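Local coordinates for fructose-bisphosphate aldolase (Plasmodium falciparum, PDB 4TR9), which belongs to the class I aldolase family of TIM-barrel enzymes and here holds N'-[(E)-(2,4-dichlorophenyl)methylidene]-3,4-dihydroxybenzohydrazide in a pocket, at residues Leu37-Ser42 and Leu68-Lys73; Gly81-Glu86 and Ala148-Trp153; Asp51-Glu56 and Ser315-Trp320. One frame throughout, in Å; residues are numbered along the deposited sequence.

Contact 1: Leu37-Ser42 and Leu68-Lys73. With 38D (N'-[(E)-(2,4-dichlorophenyl)methylidene]-3,4-dihydroxybenzohydrazide), chain K.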
loop_
_atom_site.group_PDB
_atom_site.type_symbol
_atom_site.label_atom_id
_atom_site.label_comp_id
_atom_site.label_asym_id
_atom_site.label_seq_id
_atom_site.Cartn_x
_atom_site.Cartn_y
_atom_site.Cartn_z
ATOM N N LEU A 37 18.286 6.978 -29.715
ATOM C CA LEU A 37 19.019 5.810 -30.192
ATOM C C LEU A 37 19.581 5.005 -29.025
ATOM O O LEU A 37 20.408 5.500 -28.259
ATOM C CB LEU A 37 20.151 6.231 -31.132
ATOM C CG LEU A 37 21.157 5.140 -31.516
ATOM C CD1 LEU A 37 20.483 4.020 -32.298
ATOM C CD2 LEU A 37 22.318 5.729 -32.304
ATOM N N ALA A 38 19.130 3.763 -28.894
ATOM C CA ALA A 38 19.586 2.895 -27.815
ATOM C C ALA A 38 20.818 2.097 -28.230
ATOM O O ALA A 38 20.703 1.003 -28.782
ATOM C CB ALA A 38 18.469 1.957 -27.381
ATOM N N ALA A 39 21.995 2.652 -27.961
ATOM C CA ALA A 39 23.248 1.984 -28.293
ATOM C C ALA A 39 24.056 1.683 -27.036
ATOM O O ALA A 39 25.275 1.858 -27.014
ATOM C CB ALA A 39 24.062 2.833 -29.258
ATOM N N ASP A 40 23.370 1.229 -25.993
ATOM C CA ASP A 40 24.015 0.943 -24.717
ATOM C C ASP A 40 24.077 -0.553 -24.430
ATOM O O ASP A 40 23.808 -0.990 -23.312
ATOM C CB ASP A 40 23.285 1.662 -23.581
ATOM C CG ASP A 40 21.790 1.425 -23.608
ATOM O OD1 ASP A 40 21.233 1.259 -24.712
ATOM O OD2 ASP A 40 21.170 1.405 -22.523
ATOM N N GLU A 41 24.437 -1.334 -25.443
ATOM C CA GLU A 41 24.574 -2.776 -25.285
ATOM C C GLU A 41 25.812 -3.112 -24.462
ATOM O O GLU A 41 26.873 -2.519 -24.654
ATOM C CB GLU A 41 24.650 -3.471 -26.647
ATOM C CG GLU A 41 23.421 -3.290 -27.525
ATOM C CD GLU A 41 23.420 -1.970 -28.275
ATOM O OE1 GLU A 41 24.465 -1.287 -28.282
ATOM O OE2 GLU A 41 22.372 -1.618 -28.857
ATOM N N SER A 42 25.672 -4.064 -23.545
ATOM C CA SER A 42 26.799 -4.505 -22.730
ATOM C C SER A 42 27.773 -5.326 -23.569
ATOM O O SER A 42 27.533 -5.571 -24.751
ATOM C CB SER A 42 26.316 -5.317 -21.528
ATOM O OG SER A 42 25.651 -6.498 -21.938
ATOM N N LEU A 68 30.694 4.558 -36.040
ATOM C CA LEU A 68 29.906 4.550 -37.265
ATOM C C LEU A 68 28.526 5.144 -37.017
ATOM O O LEU A 68 27.992 5.874 -37.853
ATOM C CB LEU A 68 29.786 3.122 -37.809
ATOM C CG LEU A 68 29.010 2.873 -39.105
ATOM C CD1 LEU A 68 29.647 1.728 -39.866
ATOM C CD2 LEU A 68 27.546 2.560 -38.830
ATOM N N LEU A 69 27.956 4.825 -35.861
ATOM C CA LEU A 69 26.628 5.305 -35.503
ATOM C C LEU A 69 26.637 6.795 -35.181
ATOM O O LEU A 69 25.876 7.569 -35.758
ATOM C CB LEU A 69 26.080 4.522 -34.308
ATOM C CG LEU A 69 25.888 3.013 -34.484
ATOM C CD1 LEU A 69 25.424 2.380 -33.182
ATOM C CD2 LEU A 69 24.902 2.723 -35.604
ATOM N N PHE A 70 27.512 7.191 -34.262
ATOM C CA PHE A 70 27.508 8.555 -33.745
ATOM C C PHE A 70 28.193 9.526 -34.700
ATOM O O PHE A 70 27.983 10.736 -34.622
ATOM C CB PHE A 70 28.186 8.602 -32.372
ATOM C CG PHE A 70 27.649 7.591 -31.394
ATOM C CD1 PHE A 70 26.330 7.172 -31.460
ATOM C CD2 PHE A 70 28.467 7.057 -30.413
ATOM C CE1 PHE A 70 25.838 6.239 -30.569
ATOM C CE2 PHE A 70 27.980 6.124 -29.518
ATOM C CZ PHE A 70 26.664 5.714 -29.599
ATOM N N GLY A 71 29.007 8.990 -35.603
ATOM C CA GLY A 71 29.716 9.811 -36.567
ATOM C C GLY A 71 28.918 10.038 -37.836
ATOM O O GLY A 71 29.426 10.595 -38.807
ATOM N N THR A 72 27.662 9.604 -37.823
ATOM C CA THR A 72 26.788 9.750 -38.981
ATOM C C THR A 72 26.358 11.200 -39.175
ATOM O O THR A 72 25.617 11.753 -38.362
ATOM C CB THR A 72 25.535 8.868 -38.856
ATOM O OG1 THR A 72 25.925 7.494 -38.737
ATOM C CG2 THR A 72 24.644 9.032 -40.075
ATOM N N LYS A 73 26.828 11.809 -40.260
ATOM C CA LYS A 73 26.500 13.196 -40.564
ATOM C C LYS A 73 25.027 13.350 -40.928
ATOM O O LYS A 73 24.566 12.816 -41.936
ATOM C CB LYS A 73 27.384 13.716 -41.701
ATOM C CG LYS A 73 28.858 13.825 -41.336
ATOM C CD LYS A 73 29.699 14.287 -42.518
ATOM C CE LYS A 73 29.827 13.202 -43.576
ATOM N NZ LYS A 73 30.584 12.019 -43.076
HETATM N N12 38D K . 20.301 -7.658 -22.318
HETATM C C13 38D K . 19.493 -8.521 -23.133
HETATM C C15 38D K . 20.853 -10.415 -22.247
HETATM C C17 38D K . 19.977 -12.633 -22.026
HETATM C C20 38D K . 18.576 -10.891 -22.890
HETATM C C01 38D K . 18.625 -3.769 -23.161
HETATM C C02 38D K . 18.050 -2.543 -23.494
HETATM O O03 38D K . 16.654 -2.410 -23.659
HETATM C C04 38D K . 18.863 -1.432 -23.669
HETATM C C05 38D K . 20.233 -1.540 -23.511
HETATM C C06 38D K . 20.806 -2.756 -23.180
HETATM O O07 38D K . 18.305 -0.178 -24.008
HETATM C C08 38D K . 20.002 -3.862 -22.999
HETATM C C09 38D K . 20.675 -5.191 -22.645
HETATM O O10 38D K . 21.880 -5.228 -22.425
HETATM N N11 38D K . 19.849 -6.367 -22.598
HETATM C C14 38D K . 19.636 -9.988 -22.743
HETATM C C16 38D K . 21.027 -11.741 -21.884
HETATM CL CL1 38D K . 20.223 -14.292 -21.562
HETATM C C19 38D K . 18.753 -12.219 -22.525
HETATM CL CL2 38D K . 17.027 -10.391 -23.516
#
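Leu-37 and Ala-39 both meet the rim of the Phe-70 ring, a clear case of residues two apart in the chain facing an outer helix. The methyl CD2 of Leu-37 lies in the ring plane, 4.0 Å from CE1 of Phe-70. It gets there because CG lies trans to the backbone nitrogen (chi1 170°), carrying the isobutyl group out toward the helix. CB of Ala-39 approaches the same edge, 3.9 Å from CZ of Phe-70, and also lies 4.2 Å from CD1 of Leu-69. This tight part is wholly apolar and buried; the ring's packing continues onto Ala-82 and Leu-84 of the adjacent strand and onto Leu-102 and Leu-103. Past Phe-70 the contact gives out: Gly-71 leaves helical geometry and Lys-73 is exposed to solvent. In the loop that follows the strand, Asp-40, whose CB points away from the helix, turns its carboxylate to 38D, accepting a weak hydrogen bond from O07 to OD1 (3.3 Å), while OD2 forms a salt bridge with Lys-152. One short segment therefore joins an apolar seam between strand and helix to a polar pocket, the layout of a TIM barrel, in which helix 59-70 belongs to the beta-alpha-beta crossover from strand 35-39 to strand 79-84.

Contact 2: Gly81-Glu86 and Ala148-Trp153. With 38D (N'-[(E)-(2,4-dichlorophenyl)methylidene]-3,4-dihydroxybenzohydrazide), chain K.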
loop_
_atom_site.group_PDB
_atom_site.type_symbol
_atom_site.label_atom_id
_atom_site.label_comp_id
_atom_site.label_asym_id
_atom_site.label_seq_id
_atom_site.Cartn_x
_atom_site.Cartn_y
_atom_site.Cartn_z
ATOM N N GLY A 81 18.720 12.067 -28.765
ATOM C CA GLY A 81 19.649 11.562 -27.775
ATOM C C GLY A 81 20.080 10.135 -28.044
ATOM O O GLY A 81 19.367 9.371 -28.693
ATOM N N ALA A 82 21.257 9.778 -27.544
ATOM C CA ALA A 82 21.782 8.428 -27.704
ATOM C C ALA A 82 22.263 7.875 -26.369
ATOM O O ALA A 82 23.084 8.492 -25.690
ATOM C CB ALA A 82 22.909 8.413 -28.726
ATOM N N ILE A 83 21.744 6.710 -25.996
ATOM C CA ILE A 83 22.112 6.077 -24.736
ATOM C C ILE A 83 23.388 5.262 -24.903
ATOM O O ILE A 83 23.481 4.422 -25.796
ATOM C CB ILE A 83 20.989 5.165 -24.213
ATOM C CG1 ILE A 83 19.631 5.859 -24.349
ATOM C CG2 ILE A 83 21.257 4.767 -22.769
ATOM C CD1 ILE A 83 18.462 4.999 -23.927
ATOM N N LEU A 84 24.368 5.514 -24.041
ATOM C CA LEU A 84 25.659 4.844 -24.146
ATOM C C LEU A 84 25.882 3.849 -23.015
ATOM O O LEU A 84 25.260 3.942 -21.956
ATOM C CB LEU A 84 26.800 5.866 -24.146
ATOM C CG LEU A 84 26.644 7.143 -24.972
ATOM C CD1 LEU A 84 27.919 7.973 -24.911
ATOM C CD2 LEU A 84 26.281 6.821 -26.405
ATOM N N PHE A 85 26.773 2.893 -23.252
ATOM C CA PHE A 85 27.267 2.025 -22.193
ATOM C C PHE A 85 28.410 2.754 -21.497
ATOM O O PHE A 85 28.958 3.711 -22.048
ATOM C CB PHE A 85 27.726 0.677 -22.755
ATOM C CG PHE A 85 28.010 -0.359 -21.704
ATOM C CD1 PHE A 85 26.973 -1.009 -21.054
ATOM C CD2 PHE A 85 29.314 -0.691 -21.372
ATOM C CE1 PHE A 85 27.231 -1.964 -20.087
ATOM C CE2 PHE A 85 29.578 -1.647 -20.407
ATOM C CZ PHE A 85 28.535 -2.283 -19.765
ATOM N N GLU A 86 28.763 2.313 -20.292
ATOM C CA GLU A 86 29.806 2.968 -19.506
ATOM C C GLU A 86 31.126 3.080 -20.269
ATOM O O GLU A 86 31.787 4.117 -20.232
ATOM C CB GLU A 86 30.033 2.219 -18.190
ATOM C CG GLU A 86 31.120 2.828 -17.317
ATOM C CD GLU A 86 31.358 2.043 -16.043
ATOM O OE1 GLU A 86 30.556 1.134 -15.744
ATOM O OE2 GLU A 86 32.351 2.333 -15.341
ATOM N N ALA A 148 27.131 13.073 -19.949
ATOM C CA ALA A 148 25.792 12.493 -19.902
ATOM C C ALA A 148 24.791 13.469 -19.292
ATOM O O ALA A 148 25.109 14.185 -18.341
ATOM C CB ALA A 148 25.805 11.189 -19.120
ATOM N N ARG A 149 23.582 13.495 -19.843
ATOM C CA ARG A 149 22.542 14.394 -19.360
ATOM C C ARG A 149 21.252 13.648 -19.037
ATOM O O ARG A 149 20.308 14.230 -18.499
ATOM C CB ARG A 149 22.273 15.498 -20.384
ATOM C CG ARG A 149 23.391 16.525 -20.488
ATOM C CD ARG A 149 23.591 17.239 -19.161
ATOM N NE ARG A 149 24.702 18.186 -19.202
ATOM C CZ ARG A 149 25.948 17.892 -18.843
ATOM N NH1 ARG A 149 26.894 18.819 -18.911
ATOM N NH2 ARG A 149 26.250 16.673 -18.418
ATOM N N PHE A 150 21.209 12.362 -19.370
ATOM C CA PHE A 150 20.084 11.521 -18.979
ATOM C C PHE A 150 20.528 10.070 -18.804
ATOM O O PHE A 150 21.510 9.636 -19.404
ATOM C CB PHE A 150 18.940 11.627 -20.000
ATOM C CG PHE A 150 19.228 10.986 -21.332
ATOM C CD1 PHE A 150 18.823 9.687 -21.594
ATOM C CD2 PHE A 150 19.872 11.695 -22.334
ATOM C CE1 PHE A 150 19.072 9.098 -22.821
ATOM C CE2 PHE A 150 20.122 11.112 -23.566
ATOM C CZ PHE A 150 19.721 9.812 -23.808
ATOM N N ALA A 151 19.807 9.329 -17.967
ATOM C CA ALA A 151 20.188 7.958 -17.643
ATOM C C ALA A 151 19.083 6.962 -17.977
ATOM O O ALA A 151 17.956 7.351 -18.285
ATOM C CB ALA A 151 20.563 7.854 -16.172
ATOM N N LYS A 152 19.412 5.676 -17.910
ATOM C CA LYS A 152 18.450 4.622 -18.213
ATOM C C LYS A 152 18.588 3.446 -17.244
ATOM O O LYS A 152 19.671 3.178 -16.727
ATOM C CB LYS A 152 18.623 4.141 -19.653
ATOM C CG LYS A 152 17.365 3.541 -20.258
ATOM C CD LYS A 152 17.696 2.328 -21.098
ATOM C CE LYS A 152 18.376 1.269 -20.252
ATOM N NZ LYS A 152 18.695 0.052 -21.037
ATOM N N TRP A 153 17.482 2.744 -17.017
ATOM C CA TRP A 153 17.413 1.676 -16.024
ATOM C C TRP A 153 16.333 0.686 -16.439
ATOM O O TRP A 153 15.142 0.975 -16.330
ATOM C CB TRP A 153 17.131 2.273 -14.641
ATOM C CG TRP A 153 16.898 1.314 -13.495
ATOM C CD1 TRP A 153 15.856 0.443 -13.348
ATOM C CD2 TRP A 153 17.688 1.193 -12.305
ATOM N NE1 TRP A 153 15.966 -0.234 -12.157
ATOM C CE2 TRP A 153 17.081 0.209 -11.497
ATOM C CE3 TRP A 153 18.861 1.807 -11.851
ATOM C CZ2 TRP A 153 17.603 -0.170 -10.260
ATOM C CZ3 TRP A 153 19.378 1.430 -10.622
ATOM C CH2 TRP A 153 18.749 0.451 -9.840
HETATM N N12 38D K . 20.301 -7.658 -22.318
HETATM C C13 38D K . 19.493 -8.521 -23.133
HETATM C C15 38D K . 20.853 -10.415 -22.247
HETATM C C17 38D K . 19.977 -12.633 -22.026
HETATM C C20 38D K . 18.576 -10.891 -22.890
HETATM C C01 38D K . 18.625 -3.769 -23.161
HETATM C C02 38D K . 18.050 -2.543 -23.494
HETATM O O03 38D K . 16.654 -2.410 -23.659
HETATM C C04 38D K . 18.863 -1.432 -23.669
HETATM C C05 38D K . 20.233 -1.540 -23.511
HETATM C C06 38D K . 20.806 -2.756 -23.180
HETATM O O07 38D K . 18.305 -0.178 -24.008
HETATM C C08 38D K . 20.002 -3.862 -22.999
HETATM C C09 38D K . 20.675 -5.191 -22.645
HETATM O O10 38D K . 21.880 -5.228 -22.425
HETATM N N11 38D K . 19.849 -6.367 -22.598
HETATM C C14 38D K . 19.636 -9.988 -22.743
HETATM C C16 38D K . 21.027 -11.741 -21.884
HETATM CL CL1 38D K . 20.223 -14.292 -21.562
HETATM C C19 38D K . 18.753 -12.219 -22.525
HETATM CL CL2 38D K . 17.027 -10.391 -23.516
#
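The strands carrying Ile-83 and Phe-150 run in the same general sense, their N-to-C directions 54° apart and their axes 7.9 Å apart at closest approach. In this TIM barrel, strand 109-113 lies between them in the sheet order, so the two meet through side chains filling the barrel interior and not through backbone pairing. Ile-83 is the pivot. Its CG1 presses on the rim of the Phe-150 ring, near the ring plane, at 3.6 Å from CE1, and the two side chains cross at about a right angle. The Phe-150 ring reaches this place because CG sits between the backbone nitrogen and the carbonyl carbon (chi1 70°), which turns the ring toward Gly-81, Ala-82 and Ile-83. N of Ala-82 also lies at the ring edge, near its plane, 4.0 Å from CZ of Phe-150. CA of Gly-81, with no side chain in the way, lies 4.3 Å from CE2 of the same ring. On Ile-83, CD1, beyond CG1, and the CG2 branch both lie against the Lys-152 chain, CD1 4.0 Å from the lysine CD and CG2 4.1 Å from its CB. The lysine chain bends at chi2 and chi3 over this isoleucine, so an apolar wall flanks the stem while NZ enters the pocket. There NZ of Lys-152 stands 3.0 Å from O07 of 38D.

Contact 3: Asp51-Glu56 and Ser315-Trp320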
loop_
_atom_site.group_PDB
_atom_site.type_symbol
_atom_site.label_atom_id
_atom_site.label_comp_id
_atom_site.label_asym_id
_atom_site.label_seq_id
_atom_site.Cartn_x
_atom_site.Cartn_y
_atom_site.Cartn_z
ATOM N N ASP A 51 28.633 -11.558 -33.542
ATOM C CA ASP A 51 28.667 -12.968 -33.918
ATOM C C ASP A 51 27.781 -13.249 -35.127
ATOM O O ASP A 51 28.104 -14.099 -35.957
ATOM C CB ASP A 51 28.233 -13.846 -32.742
ATOM C CG ASP A 51 29.199 -13.777 -31.574
ATOM O OD1 ASP A 51 30.399 -13.525 -31.808
ATOM O OD2 ASP A 51 28.755 -13.973 -30.423
ATOM N N ASN A 52 26.665 -12.533 -35.221
ATOM C CA ASN A 52 25.722 -12.720 -36.319
ATOM C C ASN A 52 26.300 -12.282 -37.660
ATOM O O ASN A 52 26.022 -12.891 -38.693
ATOM C CB ASN A 52 24.424 -11.962 -36.038
ATOM C CG ASN A 52 23.688 -12.497 -34.825
ATOM O OD1 ASN A 52 23.822 -13.668 -34.470
ATOM N ND2 ASN A 52 22.902 -11.639 -34.185
ATOM N N ILE A 53 27.103 -11.223 -37.639
ATOM C CA ILE A 53 27.743 -10.731 -38.852
ATOM C C ILE A 53 29.167 -11.261 -38.970
ATOM O O ILE A 53 29.954 -10.770 -39.780
ATOM C CB ILE A 53 27.774 -9.192 -38.894
ATOM C CG1 ILE A 53 28.500 -8.639 -37.666
ATOM C CG2 ILE A 53 26.361 -8.636 -38.984
ATOM C CD1 ILE A 53 28.606 -7.130 -37.647
ATOM N N LYS A 54 29.480 -12.267 -38.155
ATOM C CA LYS A 54 30.799 -12.898 -38.143
ATOM C C LYS A 54 31.899 -11.868 -37.911
ATOM O O LYS A 54 32.648 -11.522 -38.823
ATOM C CB LYS A 54 31.050 -13.663 -39.447
ATOM C CG LYS A 54 30.503 -15.087 -39.454
ATOM C CD LYS A 54 28.983 -15.116 -39.417
ATOM C CE LYS A 54 28.465 -16.509 -39.105
ATOM N NZ LYS A 54 26.980 -16.535 -39.005
ATOM N N LEU A 55 31.981 -11.385 -36.677
ATOM C CA LEU A 55 32.937 -10.351 -36.312
ATOM C C LEU A 55 33.433 -10.571 -34.889
ATOM O O LEU A 55 32.645 -10.860 -33.989
ATOM C CB LEU A 55 32.300 -8.967 -36.450
ATOM C CG LEU A 55 33.149 -7.760 -36.053
ATOM C CD1 LEU A 55 34.382 -7.656 -36.937
ATOM C CD2 LEU A 55 32.321 -6.485 -36.122
ATOM N N GLU A 56 34.740 -10.439 -34.689
ATOM C CA GLU A 56 35.328 -10.637 -33.370
ATOM C C GLU A 56 34.966 -9.483 -32.436
ATOM O O GLU A 56 34.986 -8.317 -32.835
ATOM C CB GLU A 56 36.851 -10.795 -33.472
ATOM C CG GLU A 56 37.593 -9.612 -34.092
ATOM C CD GLU A 56 37.567 -9.610 -35.613
ATOM O OE1 GLU A 56 36.721 -10.314 -36.206
ATOM O OE2 GLU A 56 38.401 -8.904 -36.220
ATOM N N SER A 315 19.781 -3.663 -39.434
ATOM C CA SER A 315 20.175 -3.640 -40.838
ATOM C C SER A 315 21.526 -2.960 -41.032
ATOM O O SER A 315 22.226 -3.222 -42.011
ATOM C CB SER A 315 19.110 -2.937 -41.681
ATOM O OG SER A 315 17.901 -3.674 -41.694
ATOM N N VAL A 316 21.887 -2.087 -40.099
ATOM C CA VAL A 316 23.163 -1.383 -40.159
ATOM C C VAL A 316 24.324 -2.356 -40.000
ATOM O O VAL A 316 25.289 -2.321 -40.764
ATOM C CB VAL A 316 23.257 -0.293 -39.076
ATOM C CG1 VAL A 316 24.630 0.357 -39.093
ATOM C CG2 VAL A 316 22.169 0.747 -39.278
ATOM N N LEU A 317 24.218 -3.227 -39.003
ATOM C CA LEU A 317 25.234 -4.240 -38.743
ATOM C C LEU A 317 25.395 -5.193 -39.924
ATOM O O LEU A 317 26.511 -5.583 -40.268
ATOM C CB LEU A 317 24.884 -5.026 -37.478
ATOM C CG LEU A 317 25.136 -4.326 -36.142
ATOM C CD1 LEU A 317 24.258 -4.915 -35.051
ATOM C CD2 LEU A 317 26.603 -4.442 -35.762
ATOM N N ASN A 318 24.277 -5.561 -40.542
ATOM C CA ASN A 318 24.297 -6.459 -41.691
ATOM C C ASN A 318 24.983 -5.830 -42.897
ATOM O O ASN A 318 25.626 -6.520 -43.687
ATOM C CB ASN A 318 22.875 -6.880 -42.067
ATOM C CG ASN A 318 22.215 -7.726 -40.997
ATOM O OD1 ASN A 318 22.871 -8.529 -40.333
ATOM N ND2 ASN A 318 20.911 -7.551 -40.826
ATOM N N THR A 319 24.839 -4.517 -43.034
ATOM C CA THR A 319 25.446 -3.793 -44.143
ATOM C C THR A 319 26.929 -3.545 -43.884
ATOM O O THR A 319 27.762 -3.692 -44.778
ATOM C CB THR A 319 24.738 -2.447 -44.388
ATOM O OG1 THR A 319 23.340 -2.673 -44.601
ATOM C CG2 THR A 319 25.323 -1.744 -45.602
ATOM N N TRP A 320 27.248 -3.178 -42.647
ATOM C CA TRP A 320 28.618 -2.864 -42.259
ATOM C C TRP A 320 29.516 -4.100 -42.272
ATOM O O TRP A 320 30.544 -4.118 -42.951
ATOM C CB TRP A 320 28.628 -2.216 -40.873
ATOM C CG TRP A 320 29.991 -1.895 -40.356
ATOM C CD1 TRP A 320 30.974 -1.205 -41.004
ATOM C CD2 TRP A 320 30.519 -2.230 -39.067
ATOM N NE1 TRP A 320 32.085 -1.099 -40.202
ATOM C CE2 TRP A 320 31.831 -1.719 -39.007
ATOM C CE3 TRP A 320 30.010 -2.916 -37.960
ATOM C CZ2 TRP A 320 32.641 -1.875 -37.885
ATOM C CZ3 TRP A 320 30.817 -3.069 -36.846
ATOM C CH2 TRP A 320 32.118 -2.551 -36.818
#
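Ile-53 sets its branched side chain across the helix that bears Leu-317, and it is the central residue of this contact. Its CG2 rests 3.3 Å from the carbonyl oxygen of Leu-317, while CD1 reaches 3.8 Å from CD2 of the same leucine, the two side chains crossing at about a right angle. What spreads these two methyls over the helix is the first torsion, which places CG1 in the crowded position between backbone nitrogen and carbonyl carbon (chi1 58°). On the solvent-facing margin, OD1 of the exposed Asn-318 comes within 3.7 Å of CG2 of Ile-53, a plain van der Waals approach.

A second point of touch lies two residues on. Leu-55 offers CD2 to the six-membered ring of Trp-320, 3.8 Å from CZ3, again with the side chains crossing at about a right angle. Between the two, Lys-54 adopts positive backbone angles (phi 56°), and its N bonds to O of Asp-51 at 3.2 Å, closing a turn at the end of the region of helix 43-52, with Leu-55 just beyond it.

Further out, helix 310-320 is braced by its own bonds. The carbonyl oxygen of Ser-315 accepts from both OG1 (2.9 Å) and N (3.1 Å) of Thr-319, reached from opposite faces of its plane. Tyr-65 packs on Trp-320, as does Phe-50, so the indole sits between its own helix 310-320 and helices 43-52 and 59-70.

Across the two segments, then, methyl groups meet a carbonyl, an amide oxygen, a leucine and an indole. The chemistry implies cohesion by shape and by partial burial of apolar surface; none of the hydrogen bonds runs between the two segments, and Ser-315 OG, for instance, bonds Glu-284.

Overall arrangement
The contacts form a path from the barrel interior to its helical coat. Contacts 1 and 2, with centres about 11 Å apart, share the sheet: Leu-37 N lies 2.8 Å from Gly-81 O and Leu-37 O 2.9 Å from Ile-83 N, probable hydrogen bonds between neighbouring parallel strands. Both also reach 38D. Contact 3 lies about 14 Å from contact 1, centre to centre, and meets it where Leu-68 CD1 packs 3.4 Å from Trp-320 CD1. It stays clear of contact 2, with nearest atoms about 13 Å apart, and the side chain of Leu-317 is about 13 Å from a bound 38D. Contact 1 thus touches both others, linking pocket-lining strands to peripheral helices.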